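Local structure of ribonucleoside triphosphate reductase (Lactobacillus leichmannii, 1L1L) at residues M148-G160 against R224-D236. The protein catalyses the cobalamin-dependent reduction of ribonucleoside triphosphates to deoxyribonucleotides, as an allosterically regulated monomer of the class II ribonucleotide reductases. Sequence-based numbering, arbitrary orientation.
Sequences MPFSFLFDELMKG and REGWVLANALLID. Unlike the reference sequence in segment 148-160: F152 (reference Cys).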
# COMPACT_ATOMS: atom_id res chain seq x y z
N MET A 148 2.21 22.61 -3.86
CA MET A 148 1.85 21.54 -4.78
C MET A 148 2.11 20.09 -4.30
O MET A 148 1.18 19.31 -4.18
CB MET A 148 2.50 21.77 -6.14
CG MET A 148 2.00 20.84 -7.25
SD MET A 148 2.56 19.10 -7.04
CE MET A 148 1.97 18.35 -8.60
N PRO A 149 3.38 19.73 -4.04
CA PRO A 149 3.66 18.35 -3.59
C PRO A 149 2.91 17.92 -2.34
O PRO A 149 2.60 16.74 -2.17
CB PRO A 149 5.17 18.35 -3.39
CG PRO A 149 5.46 19.78 -3.01
CD PRO A 149 4.60 20.54 -3.99
N PHE A 150 2.62 18.88 -1.46
CA PHE A 150 1.91 18.58 -0.23
C PHE A 150 0.44 18.36 -0.53
O PHE A 150 -0.23 17.56 0.13
CB PHE A 150 2.05 19.72 0.77
CG PHE A 150 3.47 20.01 1.17
CD1 PHE A 150 4.13 19.20 2.10
CD2 PHE A 150 4.17 21.06 0.59
CE1 PHE A 150 5.45 19.44 2.45
CE2 PHE A 150 5.50 21.31 0.93
CZ PHE A 150 6.15 20.49 1.86
N SER A 151 -0.07 19.10 -1.52
CA SER A 151 -1.47 18.97 -1.91
C SER A 151 -1.68 17.61 -2.55
O SER A 151 -2.72 16.97 -2.34
CB SER A 151 -1.85 20.07 -2.90
OG SER A 151 -1.85 21.34 -2.27
N PHE A 152 -0.71 17.19 -3.35
CA PHE A 152 -0.76 15.90 -4.04
C PHE A 152 -0.81 14.80 -2.98
O PHE A 152 -1.68 13.92 -3.01
CB PHE A 152 0.47 15.70 -4.92
CG PHE A 152 0.47 14.39 -5.65
CD1 PHE A 152 -0.22 14.25 -6.86
CD2 PHE A 152 1.08 13.26 -5.10
CE1 PHE A 152 -0.31 13.01 -7.49
CE2 PHE A 152 0.99 12.02 -5.72
CZ PHE A 152 0.30 11.89 -6.92
N LEU A 153 0.14 14.84 -2.05
CA LEU A 153 0.18 13.84 -0.99
C LEU A 153 -1.11 13.84 -0.16
O LEU A 153 -1.67 12.77 0.11
CB LEU A 153 1.39 14.10 -0.08
CG LEU A 153 1.52 13.22 1.16
CD1 LEU A 153 2.93 12.71 1.26
CD2 LEU A 153 1.15 14.02 2.38
N PHE A 154 -1.57 15.02 0.24
CA PHE A 154 -2.78 15.20 1.04
C PHE A 154 -3.99 14.57 0.32
O PHE A 154 -4.78 13.82 0.90
CB PHE A 154 -3.02 16.70 1.25
CG PHE A 154 -3.99 17.05 2.36
CD1 PHE A 154 -4.54 16.08 3.19
CD2 PHE A 154 -4.33 18.39 2.58
CE1 PHE A 154 -5.41 16.43 4.22
CE2 PHE A 154 -5.19 18.75 3.61
CZ PHE A 154 -5.74 17.77 4.44
N ASP A 155 -4.09 14.86 -0.97
CA ASP A 155 -5.22 14.35 -1.77
C ASP A 155 -5.23 12.82 -1.87
O ASP A 155 -6.22 12.17 -1.51
CB ASP A 155 -5.17 15.00 -3.16
CG ASP A 155 -6.40 14.66 -4.01
OD1 ASP A 155 -7.51 14.68 -3.45
OD2 ASP A 155 -6.23 14.39 -5.21
N GLU A 156 -4.13 12.23 -2.32
CA GLU A 156 -4.05 10.78 -2.45
C GLU A 156 -4.23 10.10 -1.10
O GLU A 156 -4.83 9.02 -1.01
CB GLU A 156 -2.73 10.38 -3.10
CG GLU A 156 -2.53 10.92 -4.50
CD GLU A 156 -3.73 10.66 -5.43
OE1 GLU A 156 -4.40 9.61 -5.27
OE2 GLU A 156 -3.99 11.51 -6.31
N LEU A 157 -3.72 10.71 -0.04
CA LEU A 157 -3.89 10.14 1.29
C LEU A 157 -5.38 10.15 1.68
O LEU A 157 -5.88 9.19 2.26
CB LEU A 157 -3.09 10.92 2.35
CG LEU A 157 -1.57 10.68 2.46
CD1 LEU A 157 -0.93 11.73 3.43
CD2 LEU A 157 -1.31 9.27 2.95
N MET A 158 -6.09 11.23 1.39
CA MET A 158 -7.50 11.27 1.77
C MET A 158 -8.32 10.30 0.92
O MET A 158 -9.40 9.89 1.33
CB MET A 158 -8.06 12.69 1.66
CG MET A 158 -7.74 13.54 2.87
SD MET A 158 -8.67 15.04 2.83
CE MET A 158 -7.90 15.85 1.43
N LYS A 159 -7.80 9.95 -0.25
CA LYS A 159 -8.47 9.00 -1.14
C LYS A 159 -8.12 7.56 -0.72
O LYS A 159 -8.37 6.60 -1.45
CB LYS A 159 -8.04 9.23 -2.60
CG LYS A 159 -8.59 10.54 -3.21
CD LYS A 159 -7.92 10.83 -4.55
CE LYS A 159 -8.50 12.07 -5.20
NZ LYS A 159 -7.79 12.42 -6.47
N GLY A 160 -7.52 7.44 0.46
CA GLY A 160 -7.17 6.14 1.01
C GLY A 160 -5.92 5.45 0.54
O GLY A 160 -5.74 4.26 0.80
N ARG A 224 -13.30 17.04 0.21
CA ARG A 224 -11.88 16.69 0.30
C ARG A 224 -11.05 17.81 -0.30
O ARG A 224 -10.03 18.20 0.26
CB ARG A 224 -11.60 15.37 -0.45
CG ARG A 224 -10.15 15.21 -0.95
CD ARG A 224 -9.90 13.79 -1.50
NE ARG A 224 -10.90 13.41 -2.50
CZ ARG A 224 -10.95 13.88 -3.74
NH1 ARG A 224 -10.06 14.78 -4.16
NH2 ARG A 224 -11.92 13.48 -4.56
N GLU A 225 -11.49 18.33 -1.44
CA GLU A 225 -10.77 19.41 -2.10
C GLU A 225 -10.71 20.64 -1.19
O GLU A 225 -9.71 21.37 -1.18
CB GLU A 225 -11.44 19.77 -3.43
CG GLU A 225 -11.60 18.59 -4.37
CD GLU A 225 -12.53 17.53 -3.81
OE1 GLU A 225 -13.67 17.87 -3.46
OE2 GLU A 225 -12.11 16.35 -3.71
N GLY A 226 -11.77 20.87 -0.43
CA GLY A 226 -11.80 22.01 0.46
C GLY A 226 -10.64 21.93 1.45
O GLY A 226 -9.99 22.94 1.73
N TRP A 227 -10.40 20.73 1.95
CA TRP A 227 -9.32 20.46 2.91
C TRP A 227 -7.96 20.71 2.30
O TRP A 227 -7.09 21.34 2.92
CB TRP A 227 -9.40 19.00 3.40
CG TRP A 227 -10.45 18.73 4.44
CD1 TRP A 227 -11.72 19.22 4.47
CD2 TRP A 227 -10.31 17.89 5.60
NE1 TRP A 227 -12.39 18.73 5.57
CE2 TRP A 227 -11.54 17.91 6.28
CE3 TRP A 227 -9.26 17.12 6.12
CZ2 TRP A 227 -11.76 17.19 7.45
CZ3 TRP A 227 -9.47 16.41 7.29
CH2 TRP A 227 -10.72 16.44 7.94
N VAL A 228 -7.76 20.20 1.09
CA VAL A 228 -6.50 20.35 0.36
C VAL A 228 -6.20 21.83 0.06
O VAL A 228 -5.11 22.32 0.36
CB VAL A 228 -6.51 19.56 -0.97
CG1 VAL A 228 -5.23 19.84 -1.76
CG2 VAL A 228 -6.63 18.05 -0.68
N LEU A 229 -7.17 22.52 -0.54
CA LEU A 229 -7.01 23.93 -0.88
C LEU A 229 -6.71 24.81 0.34
O LEU A 229 -5.96 25.79 0.23
CB LEU A 229 -8.27 24.45 -1.61
CG LEU A 229 -8.56 23.79 -2.97
CD1 LEU A 229 -9.85 24.34 -3.55
CD2 LEU A 229 -7.40 24.02 -3.91
N ALA A 230 -7.28 24.46 1.49
CA ALA A 230 -7.07 25.23 2.72
C ALA A 230 -5.64 25.08 3.25
O ALA A 230 -5.07 26.02 3.83
CB ALA A 230 -8.05 24.79 3.77
N ASN A 231 -5.06 23.90 3.06
CA ASN A 231 -3.70 23.67 3.51
C ASN A 231 -2.78 24.31 2.47
O ASN A 231 -1.72 24.84 2.80
CB ASN A 231 -3.41 22.17 3.63
CG ASN A 231 -1.98 21.88 4.05
OD1 ASN A 231 -1.55 22.27 5.14
ND2 ASN A 231 -1.24 21.19 3.19
N ALA A 232 -3.21 24.27 1.21
CA ALA A 232 -2.43 24.84 0.11
C ALA A 232 -2.32 26.36 0.26
O ALA A 232 -1.26 26.95 0.01
CB ALA A 232 -3.08 24.50 -1.24
N LEU A 233 -3.43 26.98 0.68
CA LEU A 233 -3.48 28.42 0.90
C LEU A 233 -2.55 28.79 2.05
O LEU A 233 -1.70 29.67 1.91
CB LEU A 233 -4.92 28.85 1.23
CG LEU A 233 -5.15 30.31 1.64
CD1 LEU A 233 -4.66 31.23 0.54
CD2 LEU A 233 -6.63 30.54 1.94
N LEU A 234 -2.71 28.10 3.18
CA LEU A 234 -1.88 28.33 4.36
C LEU A 234 -0.39 28.26 4.05
O LEU A 234 0.39 29.11 4.51
CB LEU A 234 -2.21 27.30 5.44
CG LEU A 234 -1.27 27.35 6.65
CD1 LEU A 234 -1.36 28.73 7.32
CD2 LEU A 234 -1.63 26.25 7.63
N ILE A 235 0.01 27.25 3.28
CA ILE A 235 1.41 27.08 2.92
C ILE A 235 1.91 28.18 1.97
O ILE A 235 2.91 28.84 2.24
CB ILE A 235 1.65 25.70 2.25
CG1 ILE A 235 1.46 24.58 3.28
CG2 ILE A 235 3.04 25.65 1.67
CD1 ILE A 235 1.45 23.18 2.67
N ASP A 236 1.20 28.37 0.86
CA ASP A 236 1.60 29.36 -0.13
C ASP A 236 1.68 30.82 0.38
O ASP A 236 2.34 31.65 -0.25
CB ASP A 236 0.69 29.29 -1.37
CG ASP A 236 0.89 28.02 -2.19
OD1 ASP A 236 2.04 27.54 -2.30
OD2 ASP A 236 -0.10 27.50 -2.76
O HOH W 1 -2.60 21.01 0.64
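With D155 CG trans to its own amide nitrogen (chi1 -173°) and the R224 chain kinked at chi3, carboxylate and guanidinium meet across a near-antiparallel helix pair with a single knob-into-hole contact, closed at one end by charge. The axes of 148-158 and 224-236 approach to 9.4 Å at 157°, and the packing joins a helix beside strand 162-166 of the reductase's alpha-beta barrel to one within the family's B12-dependent insertion region. V228 is the knob, seated among S151, F154, D155 and M158. Its CG1 branch lies against S151 CB, while CG2 is pressed by M158 CE at 3.3 Å, tighter than usual for two carbons. CE also lies over one face of the F154 ring, offset toward the rim; M158 SD makes an oblique Met-aromatic contact with W227, 3.9 Å from CE3. F154 CZ comes in at the edge of the indole, near its plane, and I308 of helix 298-313 touches both F154 and N231. Farther along, a water accepts from N231 ND2, donates to V228 O and bonds S151 OG, a hydroxyl that Y129 and S147 O also engage. At the charged end K159 NZ grips D155 OD2 at 2.8 Å and also pairs with D114 and D456, so the concentrated acidic charge probably offsets the nearness of lysine to arginine. K159 CE and E225 CD lie over opposite faces of the R224 guanidinium, both offset toward the rim. Its NH1 pairs with E225 OE2 and reaches the syn lone pair of D155 OD1 at 2.6 Å, with that oxygen 31° out of the guanidinium plane.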